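Local atomic coordinates of long form salivary protein D7L1 (Culex quinquefasciatus, PDB entry 6V4C), a protein that binds and sequesters adenine nucleotides, ADP and ATP most tightly, so that platelet aggregation and haemostasis are inhibited while the mosquito feeds on vertebrate blood. Residues 242-246 with 247-251. Numbering follows the deposited sequence.
Sequences CIYDG and LGEQL. With ZN (zinc ion), chain L.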
loop_
_atom_site.group_PDB
_atom_site.type_symbol
_atom_site.label_atom_id
_atom_site.label_comp_id
_atom_site.label_asym_id
_atom_site.label_seq_id
_atom_site.Cartn_x
_atom_site.Cartn_y
_atom_site.Cartn_z
ATOM N N CYS A 242 21.871 -1.776 3.992
ATOM C CA CYS A 242 22.552 -0.840 3.104
ATOM C C CYS A 242 21.898 0.539 3.147
ATOM O O CYS A 242 22.591 1.561 3.193
ATOM C CB CYS A 242 22.587 -1.410 1.682
ATOM S SG CYS A 242 23.837 -2.731 1.440
ATOM N N ILE A 243 20.563 0.586 3.143
ATOM C CA ILE A 243 19.854 1.858 3.269
ATOM C C ILE A 243 20.085 2.465 4.647
ATOM O O ILE A 243 20.300 3.676 4.785
ATOM C CB ILE A 243 18.355 1.649 2.987
ATOM C CG1 ILE A 243 18.148 1.046 1.596
ATOM C CG2 ILE A 243 17.592 2.959 3.147
ATOM C CD1 ILE A 243 16.817 0.350 1.434
ATOM N N TYR A 244 20.028 1.630 5.687
ATOM C CA TYR A 244 20.299 2.069 7.054
ATOM C C TYR A 244 21.658 2.755 7.155
ATOM O O TYR A 244 21.777 3.848 7.721
ATOM C CB TYR A 244 20.249 0.834 7.959
ATOM C CG TYR A 244 20.299 1.072 9.452
ATOM C CD1 TYR A 244 21.500 1.339 10.097
ATOM C CD2 TYR A 244 19.150 0.967 10.227
ATOM C CE1 TYR A 244 21.550 1.531 11.465
ATOM C CE2 TYR A 244 19.189 1.156 11.594
ATOM C CZ TYR A 244 20.392 1.438 12.209
ATOM O OH TYR A 244 20.434 1.623 13.571
ATOM N N ASP A 245 22.697 2.125 6.603
ATOM C CA ASP A 245 24.042 2.686 6.702
ATOM C C ASP A 245 24.183 3.949 5.862
ATOM O O ASP A 245 24.866 4.896 6.269
ATOM C CB ASP A 245 25.079 1.645 6.285
ATOM C CG ASP A 245 25.150 0.477 7.246
ATOM O OD1 ASP A 245 24.779 0.650 8.427
ATOM O OD2 ASP A 245 25.578 -0.616 6.820
ATOM N N GLY A 246 23.547 3.983 4.689
ATOM C CA GLY A 246 23.654 5.156 3.837
ATOM C C GLY A 246 23.002 6.384 4.442
ATOM O O GLY A 246 23.578 7.475 4.438
ATOM N N LEU A 247 21.788 6.224 4.973
ATOM C CA LEU A 247 21.084 7.347 5.574
ATOM C C LEU A 247 21.532 7.629 7.000
ATOM O O LEU A 247 21.398 8.765 7.463
ATOM C CB LEU A 247 19.573 7.091 5.559
ATOM C CG LEU A 247 18.893 6.966 4.194
ATOM C CD1 LEU A 247 17.451 6.522 4.356
ATOM C CD2 LEU A 247 18.959 8.280 3.429
ATOM N N GLY A 248 22.066 6.635 7.703
ATOM C CA GLY A 248 22.341 6.773 9.119
ATOM C C GLY A 248 21.133 6.443 9.972
ATOM O O GLY A 248 19.999 6.561 9.505
ATOM N N GLU A 249 21.363 6.036 11.223
ATOM C CA GLU A 249 20.264 5.561 12.060
ATOM C C GLU A 249 19.208 6.640 12.271
ATOM O O GLU A 249 18.008 6.363 12.191
ATOM C CB GLU A 249 20.792 5.067 13.407
ATOM C CG GLU A 249 19.689 4.686 14.393
ATOM C CD GLU A 249 20.225 4.326 15.757
ATOM O OE1 GLU A 249 21.083 5.071 16.273
ATOM O OE2 GLU A 249 19.797 3.291 16.308
ATOM N N GLN A 250 19.637 7.874 12.542
ATOM C CA GLN A 250 18.690 8.922 12.917
ATOM C C GLN A 250 17.677 9.180 11.805
ATOM O O GLN A 250 16.463 9.173 12.038
ATOM C CB GLN A 250 19.448 10.199 13.280
ATOM C CG GLN A 250 19.144 10.717 14.675
ATOM C CD GLN A 250 19.418 9.692 15.767
ATOM O OE1 GLN A 250 18.645 9.566 16.718
ATOM N NE2 GLN A 250 20.523 8.961 15.640
ATOM N N LEU A 251 18.160 9.393 10.581
ATOM C CA LEU A 251 17.242 9.646 9.476
ATOM C C LEU A 251 16.444 8.397 9.125
ATOM O O LEU A 251 15.238 8.479 8.858
ATOM C CB LEU A 251 18.008 10.159 8.260
ATOM C CG LEU A 251 17.165 10.438 7.021
ATOM C CD1 LEU A 251 16.051 11.421 7.348
ATOM C CD2 LEU A 251 18.043 10.969 5.901
HETATM ZN ZN ZN L . 20.393 3.397 18.230
#
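Y244 and E249 run alongside each other where one helix ends and the next begins. E249 CB and CG lie against the phenol end of the tyrosine, with CB 3.8 Å from Y244 CZ and CG 3.3 Å from Y244 OH, while E249 CA sits over one face of the ring. With CG anti to N in both residues, and the chain turned at G248, the side chains lie side by side and point the same way. The ring and carboxylate planes are 54° apart, and the hydroxyl makes its hydrogen bond to the backbone O of H172.

Beyond the tyrosine, the carboxylate reaches a zinc ion. E249 OE2 binds it at 2.0 Å and OE1 stands farther off at 2.7 Å, so the grip is lopsided; H172 supplies ND1 to the same metal.

Two backbone bonds close the first helix. L247 N gives a nearly straight one to I243 O (3.0 Å, 172°), and G248 N a more bent one to Y244 O (2.8 Å). G248 then breaks the helix with a positive phi, a conformation that suits glycine, and takes the N-cap position of the next.

The apolar contact is small: I243 CG2 meets L247 CD1 at 3.8 Å. I243 also packs on W193 and on I205 of helix 202-211. The whole is a glycine-broken junction at the surface of the second PBP/GOBP-family half of this all-helical protein, its zinc site away from the ADP pocket. It turns helix 235-247 into helix 249-263, whose F252 ring meets Y244, with H172 at the end of helix 164-172 alongside.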